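Local coordinates for protein nitrite oxidoreductase subunit B (Kuenenia stuttgartiensis, PDB 7B04) that probably relays electrons released by nitrite oxidation through its three [4Fe-4S] clusters and one [3Fe-4S] cluster towards the heme of a partner subunit, at residues 51-56 with 226-231; 88-93 with 109-114; 330-335 with 367-372. All blocks are in the same frame, centred on the assembly; numbering follows the deposited sequence.

Contact 1 (51-56 with 226-231); sequences FNKGQE and RGLTRV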
ATOM      1  N   PHE A  51     -16.675  -6.407  -5.825  1.00 28.69           N
ATOM      2  CA  PHE A  51     -15.901  -5.745  -6.867  1.00 27.38           C
ATOM      3  C   PHE A  51     -16.762  -5.172  -7.986  1.00 25.38           C
ATOM      4  O   PHE A  51     -16.218  -4.557  -8.910  1.00 25.88           O
ATOM      5  CB  PHE A  51     -14.864  -6.713  -7.454  1.00 26.95           C
ATOM      6  CG  PHE A  51     -15.458  -7.836  -8.257  1.00 26.41           C
ATOM      7  CD1 PHE A  51     -15.904  -8.992  -7.637  1.00 18.60           C
ATOM      8  CD2 PHE A  51     -15.552  -7.743  -9.637  1.00 28.81           C
ATOM      9  CE1 PHE A  51     -16.444 -10.027  -8.375  1.00 19.36           C
ATOM     10  CE2 PHE A  51     -16.093  -8.773 -10.380  1.00 33.73           C
ATOM     11  CZ  PHE A  51     -16.539  -9.918  -9.749  1.00 29.22           C
ATOM     12  N   ASN A  52     -18.077  -5.349  -7.930  1.00 24.95           N
ATOM     13  CA  ASN A  52     -18.953  -5.068  -9.054  1.00 28.54           C
ATOM     14  C   ASN A  52     -19.847  -3.863  -8.755  1.00 25.43           C
ATOM     15  O   ASN A  52     -19.683  -3.172  -7.743  1.00 26.18           O
ATOM     16  CB  ASN A  52     -19.773  -6.314  -9.397  1.00 22.75           C
ATOM     17  CG  ASN A  52     -20.035  -6.448 -10.883  1.00 23.69           C
ATOM     18  OD1 ASN A  52     -19.838  -5.504 -11.649  1.00 28.84           O
ATOM     19  ND2 ASN A  52     -20.473  -7.628 -11.300  1.00 21.81           N
ATOM     20  N   LYS A  53     -20.793  -3.611  -9.659  1.00 20.81           N
ATOM     21  CA  LYS A  53     -21.641  -2.428  -9.575  1.00 26.89           C
ATOM     22  C   LYS A  53     -22.505  -2.445  -8.319  1.00 25.22           C
ATOM     23  O   LYS A  53     -22.979  -3.496  -7.881  1.00 21.86           O
ATOM     24  CB  LYS A  53     -22.533  -2.333 -10.815  1.00 21.84           C
ATOM     25  CG  LYS A  53     -21.777  -2.153 -12.121  1.00 23.51           C
ATOM     26  CD  LYS A  53     -22.729  -1.865 -13.269  1.00 18.15           C
ATOM     27  CE  LYS A  53     -23.568  -3.086 -13.609  1.00 29.25           C
ATOM     28  NZ  LYS A  53     -24.451  -2.848 -14.785  1.00 33.50           N
ATOM     29  N   GLY A  54     -22.708  -1.260  -7.743  1.00 25.44           N
ATOM     30  CA  GLY A  54     -23.490  -1.100  -6.535  1.00 22.16           C
ATOM     31  C   GLY A  54     -22.754  -1.330  -5.235  1.00 23.15           C
ATOM     32  O   GLY A  54     -23.285  -0.977  -4.175  1.00 25.23           O
ATOM     33  N   GLN A  55     -21.551  -1.904  -5.271  1.00 24.92           N
ATOM     34  CA  GLN A  55     -20.774  -2.198  -4.072  1.00 22.81           C
ATOM     35  C   GLN A  55     -19.481  -1.394  -4.031  1.00 25.64           C
ATOM     36  O   GLN A  55     -18.504  -1.811  -3.404  1.00 28.25           O
ATOM     37  CB  GLN A  55     -20.475  -3.692  -3.980  1.00 31.03           C
ATOM     38  CG  GLN A  55     -21.505  -4.536  -4.678  1.00 32.29           C
ATOM     39  CD  GLN A  55     -21.048  -5.954  -4.924  1.00 29.13           C
ATOM     40  OE1 GLN A  55     -20.305  -6.225  -5.866  1.00 30.94           O
ATOM     41  NE2 GLN A  55     -21.500  -6.874  -4.081  1.00 26.55           N
ATOM     42  N   GLU A  56     -19.471  -0.231  -4.681  1.00 26.45           N
ATOM     43  CA  GLU A  56     -18.242   0.547  -4.800  1.00 22.11           C
ATOM     44  C   GLU A  56     -17.773   1.058  -3.445  1.00 21.89           C
ATOM     45  O   GLU A  56     -16.566   1.207  -3.223  1.00 23.58           O
ATOM     46  CB  GLU A  56     -18.452   1.703  -5.777  1.00 20.33           C
ATOM     47  CG  GLU A  56     -18.810   1.259  -7.192  1.00 23.64           C
ATOM     48  CD  GLU A  56     -20.305   1.065  -7.389  1.00 29.21           C
ATOM     49  OE1 GLU A  56     -21.066   1.260  -6.417  1.00 28.87           O
ATOM     50  OE2 GLU A  56     -20.718   0.714  -8.515  1.00 24.41           O
ATOM     51  N   ARG A 226     -26.820  -2.565  -1.024  1.00 23.57           N
ATOM     52  CA  ARG A 226     -26.341  -2.504  -2.398  1.00 24.44           C
ATOM     53  C   ARG A 226     -27.338  -1.741  -3.254  1.00 24.50           C
ATOM     54  O   ARG A 226     -28.454  -2.220  -3.493  1.00 26.87           O
ATOM     55  CB  ARG A 226     -26.114  -3.901  -2.965  1.00 26.15           C
ATOM     56  CG  ARG A 226     -25.288  -3.895  -4.233  1.00 31.00           C
ATOM     57  CD  ARG A 226     -24.888  -5.285  -4.676  1.00 24.61           C
ATOM     58  NE  ARG A 226     -24.336  -5.246  -6.023  1.00 26.03           N
ATOM     59  CZ  ARG A 226     -24.143  -6.314  -6.788  1.00 28.36           C
ATOM     60  NH1 ARG A 226     -24.466  -7.528  -6.355  1.00 24.47           N
ATOM     61  NH2 ARG A 226     -23.626  -6.166  -7.999  1.00 29.25           N
ATOM     62  N   GLY A 227     -26.968  -0.517  -3.624  1.00 20.47           N
ATOM     63  CA  GLY A 227     -27.835   0.297  -4.466  1.00 26.80           C
ATOM     64  C   GLY A 227     -28.367  -0.411  -5.698  1.00 32.12           C
ATOM     65  O   GLY A 227     -29.539  -0.261  -6.049  1.00 29.15           O
ATOM     66  N   LEU A 228     -27.526  -1.208  -6.359  1.00 30.40           N
ATOM     67  CA  LEU A 228     -27.940  -1.858  -7.606  1.00 29.42           C
ATOM     68  C   LEU A 228     -29.031  -2.906  -7.390  1.00 28.41           C
ATOM     69  O   LEU A 228     -30.024  -2.945  -8.126  1.00 28.99           O
ATOM     70  CB  LEU A 228     -26.727  -2.497  -8.294  1.00 25.51           C
ATOM     71  CG  LEU A 228     -26.931  -2.838  -9.776  1.00 15.70           C
ATOM     72  CD1 LEU A 228     -26.657  -1.619 -10.648  1.00 21.56           C
ATOM     73  CD2 LEU A 228     -26.049  -4.014 -10.173  1.00 21.45           C
ATOM     74  N   THR A 229     -28.861  -3.774  -6.396  1.00 25.76           N
ATOM     75  CA  THR A 229     -29.775  -4.891  -6.184  1.00 27.10           C
ATOM     76  C   THR A 229     -30.936  -4.547  -5.261  1.00 24.56           C
ATOM     77  O   THR A 229     -31.832  -5.381  -5.083  1.00 30.08           O
ATOM     78  CB  THR A 229     -29.010  -6.095  -5.621  1.00 30.46           C
ATOM     79  OG1 THR A 229     -28.290  -5.703  -4.445  1.00 26.08           O
ATOM     80  CG2 THR A 229     -28.030  -6.627  -6.657  1.00 22.17           C
ATOM     81  N   ARG A 230     -30.944  -3.345  -4.689  1.00 22.20           N
ATOM     82  CA  ARG A 230     -31.971  -2.886  -3.758  1.00 19.48           C
ATOM     83  C   ARG A 230     -32.121  -3.809  -2.554  1.00 18.21           C
ATOM     84  O   ARG A 230     -33.196  -3.875  -1.950  1.00 26.08           O
ATOM     85  CB  ARG A 230     -33.323  -2.717  -4.461  1.00 20.69           C
ATOM     86  CG  ARG A 230     -33.509  -1.384  -5.171  1.00 22.58           C
ATOM     87  CD  ARG A 230     -32.728  -1.329  -6.473  1.00 27.63           C
ATOM     88  NE  ARG A 230     -33.120  -0.194  -7.302  1.00 24.62           N
ATOM     89  CZ  ARG A 230     -32.499   0.162  -8.422  1.00 25.25           C
ATOM     90  NH1 ARG A 230     -31.448  -0.525  -8.847  1.00 27.30           N
ATOM     91  NH2 ARG A 230     -32.924   1.209  -9.113  1.00 32.37           N
ATOM     92  N   VAL A 231     -31.051  -4.520  -2.184  1.00 17.73           N
ATOM     93  CA  VAL A 231     -31.027  -5.384  -1.010  1.00 23.75           C
ATOM     94  C   VAL A 231     -29.657  -5.241  -0.357  1.00 26.65           C
ATOM     95  O   VAL A 231     -28.703  -4.746  -0.960  1.00 29.46           O
ATOM     96  CB  VAL A 231     -31.321  -6.873  -1.320  1.00 23.33           C
ATOM     97  CG1 VAL A 231     -32.601  -7.033  -2.136  1.00 29.17           C
ATOM     98  CG2 VAL A 231     -30.141  -7.523  -2.017  1.00 22.14           C
TER
HETATM   99  O   HOH W   1     -25.034   1.938  -4.477  1.00 25.83           O

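Contact 2 (88-93 with 109-114); sequences NIWYTD and GTYEGD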
ATOM      1  N   ASN A  88     -22.075   0.942  33.167  1.00 62.71           N
ATOM      2  CA  ASN A  88     -21.343   0.039  32.281  1.00 57.79           C
ATOM      3  C   ASN A  88     -20.010  -0.262  32.950  1.00 55.61           C
ATOM      4  O   ASN A  88     -19.017   0.439  32.756  1.00 53.59           O
ATOM      5  CB  ASN A  88     -21.158   0.660  30.901  1.00 50.46           C
ATOM      6  CG  ASN A  88     -22.471   0.850  30.159  1.00 55.56           C
ATOM      7  OD1 ASN A  88     -23.528   0.414  30.615  1.00 64.28           O
ATOM      8  ND2 ASN A  88     -22.407   1.503  29.003  1.00 44.52           N
ATOM      9  N   ILE A  89     -19.984  -1.327  33.747  1.00 51.83           N
ATOM     10  CA  ILE A  89     -18.827  -1.659  34.569  1.00 44.50           C
ATOM     11  C   ILE A  89     -18.639  -3.170  34.590  1.00 48.25           C
ATOM     12  O   ILE A  89     -19.612  -3.929  34.669  1.00 50.24           O
ATOM     13  CB  ILE A  89     -18.994  -1.121  36.009  1.00 49.20           C
ATOM     14  CG1 ILE A  89     -19.158   0.402  36.022  1.00 51.93           C
ATOM     15  CG2 ILE A  89     -17.824  -1.526  36.893  1.00 55.15           C
ATOM     16  CD1 ILE A  89     -19.809   0.935  37.276  1.00 58.57           C
ATOM     17  N   TRP A  90     -17.378  -3.599  34.531  1.00 50.72           N
ATOM     18  CA  TRP A  90     -17.015  -5.003  34.659  1.00 49.82           C
ATOM     19  C   TRP A  90     -16.672  -5.314  36.113  1.00 52.42           C
ATOM     20  O   TRP A  90     -16.131  -4.468  36.830  1.00 56.74           O
ATOM     21  CB  TRP A  90     -15.804  -5.344  33.785  1.00 47.42           C
ATOM     22  CG  TRP A  90     -16.048  -5.380  32.304  1.00 46.73           C
ATOM     23  CD1 TRP A  90     -15.948  -4.337  31.428  1.00 48.70           C
ATOM     24  CD2 TRP A  90     -16.393  -6.529  31.519  1.00 44.07           C
ATOM     25  NE1 TRP A  90     -16.227  -4.761  30.150  1.00 45.67           N
ATOM     26  CE2 TRP A  90     -16.503  -6.103  30.180  1.00 46.78           C
ATOM     27  CE3 TRP A  90     -16.630  -7.872  31.822  1.00 43.96           C
ATOM     28  CZ2 TRP A  90     -16.839  -6.975  29.146  1.00 42.46           C
ATOM     29  CZ3 TRP A  90     -16.963  -8.736  30.793  1.00 44.88           C
ATOM     30  CH2 TRP A  90     -17.065  -8.284  29.473  1.00 39.40           C
ATOM     31  N   TYR A  91     -17.010  -6.530  36.554  1.00 48.45           N
ATOM     32  CA  TYR A  91     -16.611  -7.011  37.877  1.00 49.99           C
ATOM     33  C   TYR A  91     -15.833  -8.307  37.715  1.00 53.98           C
ATOM     34  O   TYR A  91     -16.366  -9.295  37.202  1.00 57.08           O
ATOM     35  CB  TYR A  91     -17.792  -7.186  38.840  1.00 49.53           C
ATOM     36  CG  TYR A  91     -18.379  -5.854  39.259  1.00 49.34           C
ATOM     37  CD1 TYR A  91     -17.533  -4.805  39.582  1.00 55.88           C
ATOM     38  CD2 TYR A  91     -19.746  -5.690  39.497  1.00 50.42           C
ATOM     39  CE1 TYR A  91     -18.021  -3.587  39.992  1.00 55.65           C
ATOM     40  CE2 TYR A  91     -20.248  -4.468  39.937  1.00 53.30           C
ATOM     41  CZ  TYR A  91     -19.372  -3.423  40.182  1.00 59.95           C
ATOM     42  OH  TYR A  91     -19.821  -2.197  40.617  1.00 66.80           O
ATOM     43  N   THR A  92     -14.573  -8.296  38.157  1.00 53.33           N
ATOM     44  CA  THR A  92     -13.621  -9.361  37.852  1.00 60.11           C
ATOM     45  C   THR A  92     -13.438 -10.427  38.932  1.00 60.10           C
ATOM     46  O   THR A  92     -12.854 -11.476  38.637  1.00 61.32           O
ATOM     47  CB  THR A  92     -12.247  -8.734  37.596  1.00 56.00           C
ATOM     48  OG1 THR A  92     -11.807  -8.087  38.798  1.00 57.67           O
ATOM     49  CG2 THR A  92     -12.331  -7.695  36.496  1.00 47.25           C
ATOM     50  N   ASP A  93     -13.915 -10.206  40.156  1.00 59.15           N
ATOM     51  CA  ASP A  93     -13.543 -11.100  41.252  1.00 66.24           C
ATOM     52  C   ASP A  93     -14.109 -12.508  41.077  1.00 66.02           C
ATOM     53  O   ASP A  93     -13.413 -13.494  41.351  1.00 69.83           O
ATOM     54  CB  ASP A  93     -13.919 -10.489  42.595  0.71 69.10           C
ATOM     55  CG  ASP A  93     -12.854  -9.521  43.086  0.70 69.47           C
ATOM     56  OD1 ASP A  93     -12.471  -8.629  42.301  0.89 67.30           O
ATOM     57  OD2 ASP A  93     -12.373  -9.671  44.230  0.69 73.34           O
ATOM     58  N   GLY A 109     -15.221 -12.061  33.630  1.00 51.63           N
ATOM     59  CA  GLY A 109     -15.904 -11.470  34.762  1.00 51.96           C
ATOM     60  C   GLY A 109     -17.383 -11.329  34.479  1.00 52.90           C
ATOM     61  O   GLY A 109     -17.963 -12.162  33.776  1.00 55.47           O
ATOM     62  N   THR A 110     -18.013 -10.290  35.021  1.00 45.28           N
ATOM     63  CA  THR A 110     -19.421 -10.024  34.751  1.00 42.55           C
ATOM     64  C   THR A 110     -19.607  -8.544  34.459  1.00 51.07           C
ATOM     65  O   THR A 110     -19.250  -7.696  35.283  1.00 55.83           O
ATOM     66  CB  THR A 110     -20.309 -10.456  35.920  1.00 40.77           C
ATOM     67  OG1 THR A 110     -20.010 -11.813  36.268  1.00 50.39           O
ATOM     68  CG2 THR A 110     -21.776 -10.353  35.533  1.00 36.46           C
ATOM     69  N   TYR A 111     -20.158  -8.242  33.288  1.00 45.50           N
ATOM     70  CA  TYR A 111     -20.443  -6.876  32.868  1.00 43.44           C
ATOM     71  C   TYR A 111     -21.897  -6.581  33.216  1.00 45.64           C
ATOM     72  O   TYR A 111     -22.805  -7.251  32.713  1.00 54.53           O
ATOM     73  CB  TYR A 111     -20.178  -6.725  31.368  1.00 45.11           C
ATOM     74  CG  TYR A 111     -20.546  -5.397  30.732  1.00 48.11           C
ATOM     75  CD1 TYR A 111     -19.831  -4.238  31.012  1.00 45.55           C
ATOM     76  CD2 TYR A 111     -21.585  -5.316  29.811  1.00 41.92           C
ATOM     77  CE1 TYR A 111     -20.160  -3.031  30.412  1.00 44.11           C
ATOM     78  CE2 TYR A 111     -21.919  -4.118  29.209  1.00 49.10           C
ATOM     79  CZ  TYR A 111     -21.206  -2.980  29.511  1.00 48.32           C
ATOM     80  OH  TYR A 111     -21.542  -1.790  28.908  1.00 47.01           O
ATOM     81  N   GLU A 112     -22.117  -5.580  34.067  1.00 40.05           N
ATOM     82  CA  GLU A 112     -23.453  -5.253  34.544  1.00 48.46           C
ATOM     83  C   GLU A 112     -24.073  -4.099  33.770  1.00 51.07           C
ATOM     84  O   GLU A 112     -25.109  -3.570  34.187  1.00 45.45           O
ATOM     85  CB  GLU A 112     -23.424  -4.923  36.039  0.65 54.21           C
ATOM     86  CG  GLU A 112     -22.582  -5.867  36.891  0.62 53.67           C
ATOM     87  CD  GLU A 112     -23.313  -7.145  37.269  0.58 61.96           C
ATOM     88  OE1 GLU A 112     -24.475  -7.322  36.848  1.00 64.75           O
ATOM     89  OE2 GLU A 112     -22.721  -7.971  37.998  0.91 61.55           O
ATOM     90  N   GLY A 113     -23.467  -3.708  32.649  1.00 46.81           N
ATOM     91  CA  GLY A 113     -24.051  -2.706  31.786  1.00 49.38           C
ATOM     92  C   GLY A 113     -25.020  -3.310  30.789  1.00 50.67           C
ATOM     93  O   GLY A 113     -25.072  -4.523  30.585  1.00 54.89           O
ATOM     94  N   ASP A 114     -25.795  -2.437  30.157  1.00 46.02           N
ATOM     95  CA  ASP A 114     -26.837  -2.862  29.234  1.00 45.34           C
ATOM     96  C   ASP A 114     -26.288  -3.024  27.823  1.00 44.67           C
ATOM     97  O   ASP A 114     -25.526  -2.185  27.336  1.00 44.88           O
ATOM     98  CB  ASP A 114     -27.989  -1.855  29.224  1.00 43.27           C
ATOM     99  CG  ASP A 114     -28.651  -1.708  30.577  1.00 47.58           C
ATOM    100  OD1 ASP A 114     -28.523  -2.632  31.408  1.00 48.86           O
ATOM    101  OD2 ASP A 114     -29.298  -0.667  30.808  1.00 38.86           O
TER

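Contact 3 (330-335 with 367-372); sequences KFMVPS and EIHGKK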
ATOM      1  N   LYS A 330       1.282 -12.248  28.886  1.00 51.13           N
ATOM      2  CA  LYS A 330       1.651 -13.505  28.243  1.00 44.61           C
ATOM      3  C   LYS A 330       2.393 -13.264  26.931  1.00 39.95           C
ATOM      4  O   LYS A 330       3.335 -13.994  26.604  1.00 43.18           O
ATOM      5  CB  LYS A 330       0.406 -14.358  28.004  1.00 39.66           C
ATOM      6  CG  LYS A 330      -0.270 -14.848  29.273  1.00 42.19           C
ATOM      7  CD  LYS A 330      -1.376 -15.841  28.959  1.00 37.47           C
ATOM      8  CE  LYS A 330      -2.193 -16.165  30.198  1.00 41.76           C
ATOM      9  NZ  LYS A 330      -1.356 -16.786  31.262  1.00 38.97           N
ATOM     10  N   PHE A 331       1.979 -12.251  26.164  1.00 41.06           N
ATOM     11  CA  PHE A 331       2.545 -12.050  24.832  1.00 44.15           C
ATOM     12  C   PHE A 331       3.954 -11.466  24.871  1.00 43.46           C
ATOM     13  O   PHE A 331       4.832 -11.925  24.131  1.00 45.54           O
ATOM     14  CB  PHE A 331       1.641 -11.141  23.997  1.00 35.12           C
ATOM     15  CG  PHE A 331       2.329 -10.556  22.794  1.00 33.97           C
ATOM     16  CD1 PHE A 331       2.479 -11.304  21.640  1.00 40.53           C
ATOM     17  CD2 PHE A 331       2.843  -9.268  22.825  1.00 30.72           C
ATOM     18  CE1 PHE A 331       3.120 -10.778  20.534  1.00 42.90           C
ATOM     19  CE2 PHE A 331       3.489  -8.739  21.724  1.00 35.27           C
ATOM     20  CZ  PHE A 331       3.627  -9.496  20.577  1.00 38.89           C
ATOM     21  N   MET A 332       4.185 -10.446  25.705  1.00 44.23           N
ATOM     22  CA  MET A 332       5.453  -9.720  25.652  1.00 47.09           C
ATOM     23  C   MET A 332       6.639 -10.623  25.955  1.00 48.59           C
ATOM     24  O   MET A 332       7.728 -10.427  25.404  1.00 46.58           O
ATOM     25  CB  MET A 332       5.435  -8.548  26.631  1.00 46.25           C
ATOM     26  CG  MET A 332       4.377  -7.506  26.348  1.00 44.02           C
ATOM     27  SD  MET A 332       4.363  -6.231  27.620  1.00 66.15           S
ATOM     28  CE  MET A 332       5.930  -5.429  27.304  1.00 41.81           C
ATOM     29  N   VAL A 333       6.445 -11.615  26.815  1.00 46.98           N
ATOM     30  CA  VAL A 333       7.437 -12.657  27.053  1.00 50.38           C
ATOM     31  C   VAL A 333       6.737 -13.978  26.774  1.00 47.18           C
ATOM     32  O   VAL A 333       6.151 -14.574  27.690  1.00 45.25           O
ATOM     33  CB  VAL A 333       7.986 -12.597  28.488  1.00 57.80           C
ATOM     34  CG1 VAL A 333       9.221 -13.464  28.621  1.00 50.54           C
ATOM     35  CG2 VAL A 333       8.288 -11.158  28.888  1.00 49.94           C
ATOM     36  N   PRO A 334       6.758 -14.468  25.536  1.00 44.73           N
ATOM     37  CA  PRO A 334       5.931 -15.629  25.199  1.00 48.39           C
ATOM     38  C   PRO A 334       6.410 -16.882  25.910  1.00 46.75           C
ATOM     39  O   PRO A 334       7.610 -17.147  26.003  1.00 49.25           O
ATOM     40  CB  PRO A 334       6.096 -15.757  23.679  1.00 37.19           C
ATOM     41  CG  PRO A 334       6.619 -14.432  23.227  1.00 40.79           C
ATOM     42  CD  PRO A 334       7.453 -13.925  24.359  1.00 41.51           C
ATOM     43  N   SER A 335       5.450 -17.654  26.413  1.00 45.71           N
ATOM     44  CA  SER A 335       5.757 -18.987  26.893  1.00 45.07           C
ATOM     45  C   SER A 335       6.238 -19.844  25.724  1.00 42.34           C
ATOM     46  O   SER A 335       6.104 -19.481  24.552  1.00 45.30           O
ATOM     47  CB  SER A 335       4.541 -19.610  27.578  1.00 40.67           C
ATOM     48  OG  SER A 335       3.540 -19.948  26.636  1.00 47.93           O
ATOM     49  N   GLU A 367      16.869 -12.212  29.895  1.00 46.16           N
ATOM     50  CA  GLU A 367      15.880 -11.626  30.788  1.00 49.08           C
ATOM     51  C   GLU A 367      15.351 -10.348  30.150  1.00 51.65           C
ATOM     52  O   GLU A 367      16.134  -9.472  29.768  1.00 53.30           O
ATOM     53  CB  GLU A 367      16.476 -11.330  32.166  1.00 46.02           C
ATOM     54  CG  GLU A 367      17.358 -12.433  32.720  1.00 53.55           C
ATOM     55  CD  GLU A 367      16.575 -13.477  33.499  1.00 62.37           C
ATOM     56  OE1 GLU A 367      15.559 -13.116  34.130  1.00 57.21           O
ATOM     57  OE2 GLU A 367      16.974 -14.661  33.473  1.00 56.68           O
ATOM     58  N   ILE A 368      14.029 -10.243  30.037  1.00 53.56           N
ATOM     59  CA  ILE A 368      13.393  -9.152  29.298  1.00 48.95           C
ATOM     60  C   ILE A 368      12.066  -8.814  29.965  1.00 47.09           C
ATOM     61  O   ILE A 368      11.335  -9.702  30.414  1.00 46.32           O
ATOM     62  CB  ILE A 368      13.207  -9.535  27.810  1.00 46.16           C
ATOM     63  CG1 ILE A 368      12.864  -8.315  26.955  1.00 45.97           C
ATOM     64  CG2 ILE A 368      12.176 -10.658  27.641  1.00 42.74           C
ATOM     65  CD1 ILE A 368      14.084  -7.595  26.416  1.00 45.08           C
ATOM     66  N   HIS A 369      11.773  -7.514  30.056  1.00 46.81           N
ATOM     67  CA  HIS A 369      10.527  -7.020  30.651  1.00 48.77           C
ATOM     68  C   HIS A 369      10.334  -7.557  32.070  1.00 54.10           C
ATOM     69  O   HIS A 369       9.216  -7.838  32.509  1.00 49.90           O
ATOM     70  CB  HIS A 369       9.324  -7.346  29.765  1.00 44.17           C
ATOM     71  CG  HIS A 369       9.448  -6.827  28.366  1.00 43.70           C
ATOM     72  ND1 HIS A 369       9.671  -7.651  27.285  1.00 40.35           N
ATOM     73  CD2 HIS A 369       9.386  -5.567  27.874  1.00 40.78           C
ATOM     74  CE1 HIS A 369       9.736  -6.922  26.184  1.00 44.85           C
ATOM     75  NE2 HIS A 369       9.566  -5.654  26.515  1.00 49.99           N
ATOM     76  N   GLY A 370      11.447  -7.710  32.785  1.00 57.12           N
ATOM     77  CA  GLY A 370      11.480  -8.103  34.179  1.00 54.55           C
ATOM     78  C   GLY A 370      11.350  -9.583  34.473  1.00 49.57           C
ATOM     79  O   GLY A 370      11.334  -9.957  35.653  1.00 59.06           O
ATOM     80  N   LYS A 371      11.243 -10.442  33.460  1.00 39.24           N
ATOM     81  CA  LYS A 371      11.203 -11.882  33.688  1.00 42.02           C
ATOM     82  C   LYS A 371      12.045 -12.573  32.619  1.00 47.62           C
ATOM     83  O   LYS A 371      12.433 -11.969  31.615  1.00 50.14           O
ATOM     84  CB  LYS A 371       9.768 -12.422  33.798  1.00 39.50           C
ATOM     85  CG  LYS A 371       8.931 -12.534  32.555  1.00 48.74           C
ATOM     86  CD  LYS A 371       7.560 -13.038  32.995  1.00 51.35           C
ATOM     87  CE  LYS A 371       6.673 -13.457  31.844  1.00 62.20           C
ATOM     88  NZ  LYS A 371       5.393 -14.025  32.357  1.00 61.96           N
ATOM     89  N   LYS A 372      12.317 -13.858  32.839  1.00 47.15           N
ATOM     90  CA  LYS A 372      13.243 -14.616  32.006  1.00 48.34           C
ATOM     91  C   LYS A 372      12.549 -15.287  30.826  1.00 45.59           C
ATOM     92  O   LYS A 372      11.517 -15.946  30.987  1.00 46.04           O
ATOM     93  CB  LYS A 372      13.946 -15.671  32.862  1.00 51.38           C
ATOM     94  CG  LYS A 372      14.631 -16.778  32.084  1.00 54.19           C
ATOM     95  CD  LYS A 372      15.621 -17.519  32.969  1.00 51.75           C
ATOM     96  CE  LYS A 372      15.778 -18.968  32.548  1.00 53.58           C
ATOM     97  NZ  LYS A 372      17.197 -19.291  32.235  1.00 48.96           N
TER

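Contact 1 (51-56 with 226-231)
The guanidinium of R226 lies flat against the side-chain amide of Q55, the two planes only 20° apart. Q55 CD sits 3.5 Å above the guanidinium plane of R226, towards its rim, while T229 CG2 covers the opposite face, so the group is sandwiched between an amide and a methyl. With CG anti to the backbone N (chi1 -165°) and the chain extended as far as NE, R226 reaches across to the other segment and brings its NE side up to the backbone of K53. There NE and NH2 both donate to one atom: R226 NE lies 2.9 Å from K53 O and R226 NH2 2.7 Å from the same oxygen. The carbonyl oxygen lies in the guanidinium plane and both nitrogens lie in the carbonyl plane, a side-on grip that fixes the rotation of the planar group.

The carbonyl belongs to the type II turn N52-Q55, which follows one of the ferredoxin-type cysteine motifs. R226 lies where strand 224-226 passes into the loop that leads towards strand 231-233, within the dicluster ferredoxin region. Within the turn's own segment N52 N donates to Q55 OE1, and G54 N to E56 OE2, which it meets from above the carboxylate plane. At G54, which has a positive phi of 84° and no side chain, the other loop comes close, with L228 CB 3.9 Å from G54 CA. L228 then runs on past K53, its CD2 3.9 Å from K53 CB. The outer ends find partners elsewhere. E233 takes a salt bridge from R226 NH1 and a hydrogen bond from Q55 NE2, K53 NZ pairs with E183 of subunit C, and R226 NH1 also reaches L215 O of that subunit.

Contact 2 (88-93 with 109-114)
Y111 and W90 face each other as a non-hydrogen-bonded pair in a small antiparallel sheet made of strands 89-91 and 110-111. W90 and its neighbour I89 also pair in parallel with a strand of subunit A, so the sheet continues across the subunit interface. Y111 has the most surface buried here. Its CB stands over the six-membered ring of W90, 3.6 Å from the ring centroid and 6° off the normal, a CH-pi contact. Its own ring inclines at 40° to the five-membered part of the indole and gives neither a stack nor a T-shape; the nearest ring atom, Y111 CD1, lies over the indole face, 3.7 Å from W90 NE1. Because CG of Y111 is anti to its backbone N (chi1 174°), the ring runs on beyond the indole towards N88.

One residue on from W90, Y91 forms a hydrogen-bonded pair with T110: Y91 N to T110 O is 2.8 Å and T110 N to Y91 O 2.9 Å. A third backbone bond, from E112 N to I89 O, carries the pairing one residue beyond strand 110-111. I1144 of subunit A packs on W90, Y111 and N88 alike.

N88 closes the far end. N88 ND2 donates to the carbonyl of I83, and the hydroxyl of Y111 lies beside N88 without bonding to its amide: N88 OD1 and ND2 are each 3.4 Å from Y111 OH, at a poor angle.

Contact 3 (330-335 with 367-372)
K371 crosses V333 obliquely, and its chain can be followed outward from CB. CB itself points towards the 330-335 segment. CG, set between the backbone N and the carbonyl carbon (chi1 74°), is the first atom to land: K371 CG is 4.0 Å from V333 CG2, and it meets the other methyl, CG1, at nearly the same range. From there the chain is extended, and CE comes down beside the branch point, with K371 CE 3.7 Å from V333 CB. The charged tip goes further still, to a salt bridge between NZ and E329 OE2, on helix 324-332.

The 367-372 segment is a tight beta hairpin. Strands 362-368 and 371-383 are joined by a type I' turn whose corners are H369 and G370, and I368 and K371 bond to each other in both directions, I368 N to K371 O at 2.8 Å and K371 N to I368 O at 3.1 Å. V333, in the loop that follows helix 324-332, fits against the base of this turn. Its CG2 lies 3.7 Å from I368 O and 4.1 Å from I368 CG2, while F373 packs on V333 from the second strand.

On the other flank M332 crosses H369 at about a right angle. The methyl CE of M332 sits over one face of the imidazole, 3.8 Å from the ring centroid and 24° off the normal, with SD farther above that ring. H369 NE2 makes a weak hydrogen bond to D345 of subunit A.

Overall arrangement
The three contacts are well separated. Contact 1 lies nearest the electron-transfer path: the side chain of R226 is about 9 Å from the [3Fe-4S] cluster, and that of Q55 about 10 Å from a [4Fe-4S] cluster. Contacts 2 and 3 lie away from the iron-sulfur clusters and their ligands. Centre to centre, contact 1 is 41 Å from contact 2 and 49 Å from contact 3, and contacts 1 and 3 sit on opposite sides of the chain's centre. Contacts 2 and 3 are closer, with centres 29 Å and nearest atoms about 14 Å apart. All three have subunit A within reach, while contact 1 is also bordered by subunit C.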